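Secreted protein ASP-2 (Necator americanus, PDB 1U53) is a secreted CAP-superfamily (pathogenesis-related-1) protein of a human hookworm, studied as a vaccine antigen, whose molecular activity is not firmly established. Local coordinates at residues V117-F128 against N168-K177. Sequence-based numbering, arbitrary orientation.
Sequences VGQNLKLTGGLF and NMMGKDIYEK
Over one face of the Y175 ring sits the CD1 methyl of L121, 3.5 Å from the ring centroid and 15° off its normal, a CH-pi contact; the phenol OH is hydrogen-bonded to the carbonyl of P45. The F128 ring meets N168 at its edge instead, CE1 lying 3.9 Å from ND2 with ring and amide planes nearly perpendicular. That amide is pinned by helix 133-138, OD1 bonding T136 OG1 and ND2 the carbonyl of G133. In L121, chi1 (-57°) sets CG beside the backbone N; with chi2 near 180°, CD1 reaches the tyrosine while CD2 turns to I174 CD1, a looser contact. L123 CD2 rests on N168 CA at 3.5 Å. Alongside, the backbones pair through I174 N to L121 O, L123 N to K172 O and G171 N to L123 O, each 2.9 Å long, with a single bridge at K122-D173. K177 NZ gives a 2.8 Å bond to Q119 O from above the carbonyl plane. One water donates to both N120 OD1 and D173 OD1. Three main-chain bonds thus fix the register of the loop entering helix 125-128 against the loop after strand 157-164 without extended strands, one flank buried and largely apolar, the other polar and water-bridged.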
loop_
_atom_site.group_PDB
_atom_site.type_symbol
_atom_site.label_atom_id
_atom_site.label_comp_id
_atom_site.label_asym_id
_atom_site.label_seq_id
_atom_site.Cartn_x
_atom_site.Cartn_y
_atom_site.Cartn_z
ATOM N N VAL A 117 -4.444 13.149 8.177
ATOM C CA VAL A 117 -5.464 12.182 8.523
ATOM C C VAL A 117 -6.019 12.512 9.914
ATOM O O VAL A 117 -7.238 12.691 10.084
ATOM C CB VAL A 117 -4.844 10.777 8.539
ATOM C CG1 VAL A 117 -5.774 9.783 9.196
ATOM C CG2 VAL A 117 -4.519 10.373 7.082
ATOM N N GLY A 118 -5.121 12.618 10.887
ATOM C CA GLY A 118 -5.562 12.915 12.273
ATOM C C GLY A 118 -5.583 11.722 13.182
ATOM O O GLY A 118 -5.202 10.599 12.782
ATOM N N GLN A 119 -6.028 11.934 14.427
ATOM C CA GLN A 119 -5.933 10.850 15.430
ATOM C C GLN A 119 -7.124 9.909 15.399
ATOM O O GLN A 119 -7.061 8.802 15.958
ATOM C CB GLN A 119 -5.814 11.441 16.834
ATOM C CG GLN A 119 -4.609 12.303 17.044
ATOM C CD GLN A 119 -3.340 11.604 16.658
ATOM O OE1 GLN A 119 -2.865 10.706 17.375
ATOM N NE2 GLN A 119 -2.775 11.992 15.504
ATOM N N ASN A 120 -8.219 10.305 14.741
ATOM C CA ASN A 120 -9.352 9.398 14.588
ATOM C C ASN A 120 -9.222 8.617 13.294
ATOM O O ASN A 120 -9.360 9.189 12.200
ATOM C CB ASN A 120 -10.692 10.158 14.527
ATOM C CG ASN A 120 -11.899 9.221 14.507
ATOM O OD1 ASN A 120 -11.773 8.009 14.318
ATOM N ND2 ASN A 120 -13.092 9.794 14.770
ATOM N N LEU A 121 -9.012 7.315 13.427
ATOM C CA LEU A 121 -8.666 6.497 12.255
ATOM C C LEU A 121 -9.848 5.827 11.616
ATOM O O LEU A 121 -9.689 4.980 10.715
ATOM C CB LEU A 121 -7.588 5.475 12.627
ATOM C CG LEU A 121 -6.327 6.093 13.205
ATOM C CD1 LEU A 121 -5.355 4.943 13.455
ATOM C CD2 LEU A 121 -5.728 7.122 12.226
ATOM N N LYS A 122 -11.052 6.196 12.059
ATOM C CA LYS A 122 -12.284 5.726 11.408
ATOM C C LYS A 122 -12.395 6.238 9.983
ATOM O O LYS A 122 -12.364 7.452 9.729
ATOM C CB LYS A 122 -13.507 6.212 12.200
ATOM C CG LYS A 122 -14.828 5.585 11.775
ATOM C CD LYS A 122 -15.958 6.171 12.615
ATOM C CE LYS A 122 -17.273 5.501 12.305
ATOM N NZ LYS A 122 -17.815 6.067 11.049
ATOM N N LEU A 123 -12.551 5.338 9.041
ATOM C CA LEU A 123 -12.630 5.794 7.669
ATOM C C LEU A 123 -14.008 6.368 7.326
ATOM O O LEU A 123 -14.845 5.650 6.788
ATOM C CB LEU A 123 -12.267 4.666 6.706
ATOM C CG LEU A 123 -12.125 5.199 5.277
ATOM C CD1 LEU A 123 -10.984 6.205 5.176
ATOM C CD2 LEU A 123 -11.921 4.056 4.284
ATOM N N THR A 124 -14.220 7.652 7.641
ATOM C CA THR A 124 -15.458 8.397 7.325
ATOM C C THR A 124 -15.462 9.000 5.931
ATOM O O THR A 124 -14.408 9.194 5.337
ATOM C CB THR A 124 -15.574 9.617 8.220
ATOM O OG1 THR A 124 -14.422 10.444 8.005
ATOM C CG2 THR A 124 -15.629 9.203 9.680
ATOM N N GLY A 125 -16.649 9.370 5.435
ATOM C CA GLY A 125 -16.748 10.038 4.132
ATOM C C GLY A 125 -15.882 11.274 4.162
ATOM O O GLY A 125 -15.165 11.584 3.203
ATOM N N GLY A 126 -15.922 11.972 5.281
ATOM C CA GLY A 126 -15.174 13.198 5.404
ATOM C C GLY A 126 -13.698 12.911 5.295
ATOM O O GLY A 126 -12.959 13.656 4.662
ATOM N N LEU A 127 -13.268 11.812 5.895
ATOM C CA LEU A 127 -11.833 11.514 5.886
ATOM C C LEU A 127 -11.377 11.171 4.478
ATOM O O LEU A 127 -10.390 11.721 3.970
ATOM C CB LEU A 127 -11.491 10.401 6.878
ATOM C CG LEU A 127 -10.003 10.029 6.867
ATOM C CD1 LEU A 127 -9.103 11.228 7.144
ATOM C CD2 LEU A 127 -9.768 8.887 7.861
ATOM N N PHE A 128 -12.108 10.287 3.830
ATOM C CA PHE A 128 -11.740 9.873 2.492
ATOM C C PHE A 128 -11.694 11.075 1.563
ATOM O O PHE A 128 -10.778 11.206 0.738
ATOM C CB PHE A 128 -12.728 8.830 1.963
ATOM C CG PHE A 128 -12.181 7.993 0.843
ATOM C CD1 PHE A 128 -11.477 6.822 1.112
ATOM C CD2 PHE A 128 -12.370 8.367 -0.483
ATOM C CE1 PHE A 128 -10.973 6.042 0.095
ATOM C CE2 PHE A 128 -11.856 7.589 -1.523
ATOM C CZ PHE A 128 -11.150 6.425 -1.233
ATOM N N ASN A 168 -9.737 -0.039 3.258
ATOM C CA ASN A 168 -10.654 1.079 2.945
ATOM C C ASN A 168 -12.119 0.676 3.041
ATOM O O ASN A 168 -12.945 1.081 2.205
ATOM C CB ASN A 168 -10.344 1.628 1.571
ATOM C CG ASN A 168 -9.029 2.384 1.559
ATOM O OD1 ASN A 168 -8.395 2.511 2.607
ATOM N ND2 ASN A 168 -8.654 2.922 0.412
ATOM N N MET A 169 -12.417 -0.104 4.066
ATOM C CA MET A 169 -13.799 -0.473 4.381
ATOM C C MET A 169 -14.466 0.689 5.112
ATOM O O MET A 169 -13.986 1.159 6.155
ATOM C CB MET A 169 -13.795 -1.778 5.182
ATOM C CG MET A 169 -13.233 -2.953 4.353
ATOM S SD MET A 169 -13.549 -4.623 4.991
ATOM C CE MET A 169 -12.988 -4.265 6.648
ATOM N N MET A 170 -15.547 1.203 4.518
ATOM C CA MET A 170 -16.264 2.365 5.028
ATOM C C MET A 170 -16.622 2.185 6.492
ATOM O O MET A 170 -17.144 1.147 6.901
ATOM C CB MET A 170 -17.528 2.615 4.170
ATOM C CG MET A 170 -18.355 3.857 4.525
ATOM S SD MET A 170 -19.765 4.118 3.383
ATOM C CE MET A 170 -20.830 2.790 3.863
ATOM N N GLY A 171 -16.292 3.191 7.293
ATOM C CA GLY A 171 -16.691 3.180 8.690
ATOM C C GLY A 171 -15.791 2.401 9.636
ATOM O O GLY A 171 -15.991 2.461 10.851
ATOM N N LYS A 172 -14.792 1.678 9.102
ATOM C CA LYS A 172 -13.900 0.877 9.951
ATOM C C LYS A 172 -12.605 1.630 10.165
ATOM O O LYS A 172 -12.279 2.497 9.395
ATOM C CB LYS A 172 -13.509 -0.462 9.308
ATOM C CG LYS A 172 -14.649 -1.323 8.828
ATOM C CD LYS A 172 -15.463 -1.829 10.003
ATOM C CE LYS A 172 -16.612 -2.695 9.501
ATOM N NZ LYS A 172 -16.137 -4.067 9.089
ATOM N N ASP A 173 -11.867 1.225 11.191
ATOM C CA ASP A 173 -10.594 1.871 11.536
ATOM C C ASP A 173 -9.478 1.361 10.646
ATOM O O ASP A 173 -9.350 0.162 10.399
ATOM C CB ASP A 173 -10.205 1.554 12.972
ATOM C CG ASP A 173 -11.014 2.338 13.991
ATOM O OD1 ASP A 173 -11.803 3.230 13.618
ATOM O OD2 ASP A 173 -10.794 2.101 15.180
ATOM N N ILE A 174 -8.603 2.278 10.247
ATOM C CA ILE A 174 -7.456 1.902 9.400
ATOM C C ILE A 174 -6.552 0.910 10.130
ATOM O O ILE A 174 -6.091 -0.095 9.576
ATOM C CB ILE A 174 -6.624 3.158 9.039
ATOM C CG1 ILE A 174 -7.483 4.221 8.280
ATOM C CG2 ILE A 174 -5.366 2.748 8.225
ATOM C CD1 ILE A 174 -6.921 5.669 8.510
ATOM N N TYR A 175 -6.249 1.223 11.383
ATOM C CA TYR A 175 -5.587 0.252 12.254
ATOM C C TYR A 175 -5.985 0.547 13.696
ATOM O O TYR A 175 -6.502 1.624 13.987
ATOM C CB TYR A 175 -4.050 0.303 12.075
ATOM C CG TYR A 175 -3.377 1.661 12.235
ATOM C CD1 TYR A 175 -2.962 2.114 13.495
ATOM C CD2 TYR A 175 -3.150 2.513 11.123
ATOM C CE1 TYR A 175 -2.322 3.366 13.662
ATOM C CE2 TYR A 175 -2.507 3.758 11.284
ATOM C CZ TYR A 175 -2.114 4.179 12.546
ATOM O OH TYR A 175 -1.513 5.385 12.683
ATOM N N GLU A 176 -5.745 -0.433 14.563
ATOM C CA GLU A 176 -5.931 -0.312 16.013
ATOM C C GLU A 176 -4.804 0.484 16.641
ATOM O O GLU A 176 -3.653 0.147 16.452
ATOM C CB GLU A 176 -5.959 -1.716 16.636
ATOM C CG GLU A 176 -6.068 -1.692 18.150
ATOM C CD GLU A 176 -6.305 -3.055 18.792
ATOM O OE1 GLU A 176 -6.649 -4.050 18.097
ATOM O OE2 GLU A 176 -6.143 -3.138 20.032
ATOM N N LYS A 177 -5.133 1.503 17.439
ATOM C CA LYS A 177 -4.097 2.327 18.098
ATOM C C LYS A 177 -3.585 1.682 19.382
ATOM O O LYS A 177 -4.354 1.090 20.144
ATOM C CB LYS A 177 -4.654 3.712 18.461
ATOM C CG LYS A 177 -5.039 4.528 17.203
ATOM C CD LYS A 177 -5.446 5.973 17.533
ATOM C CE LYS A 177 -6.819 6.112 18.133
ATOM N NZ LYS A 177 -6.934 7.615 18.525
HETATM O O HOH W 1 -11.799 5.261 15.288
#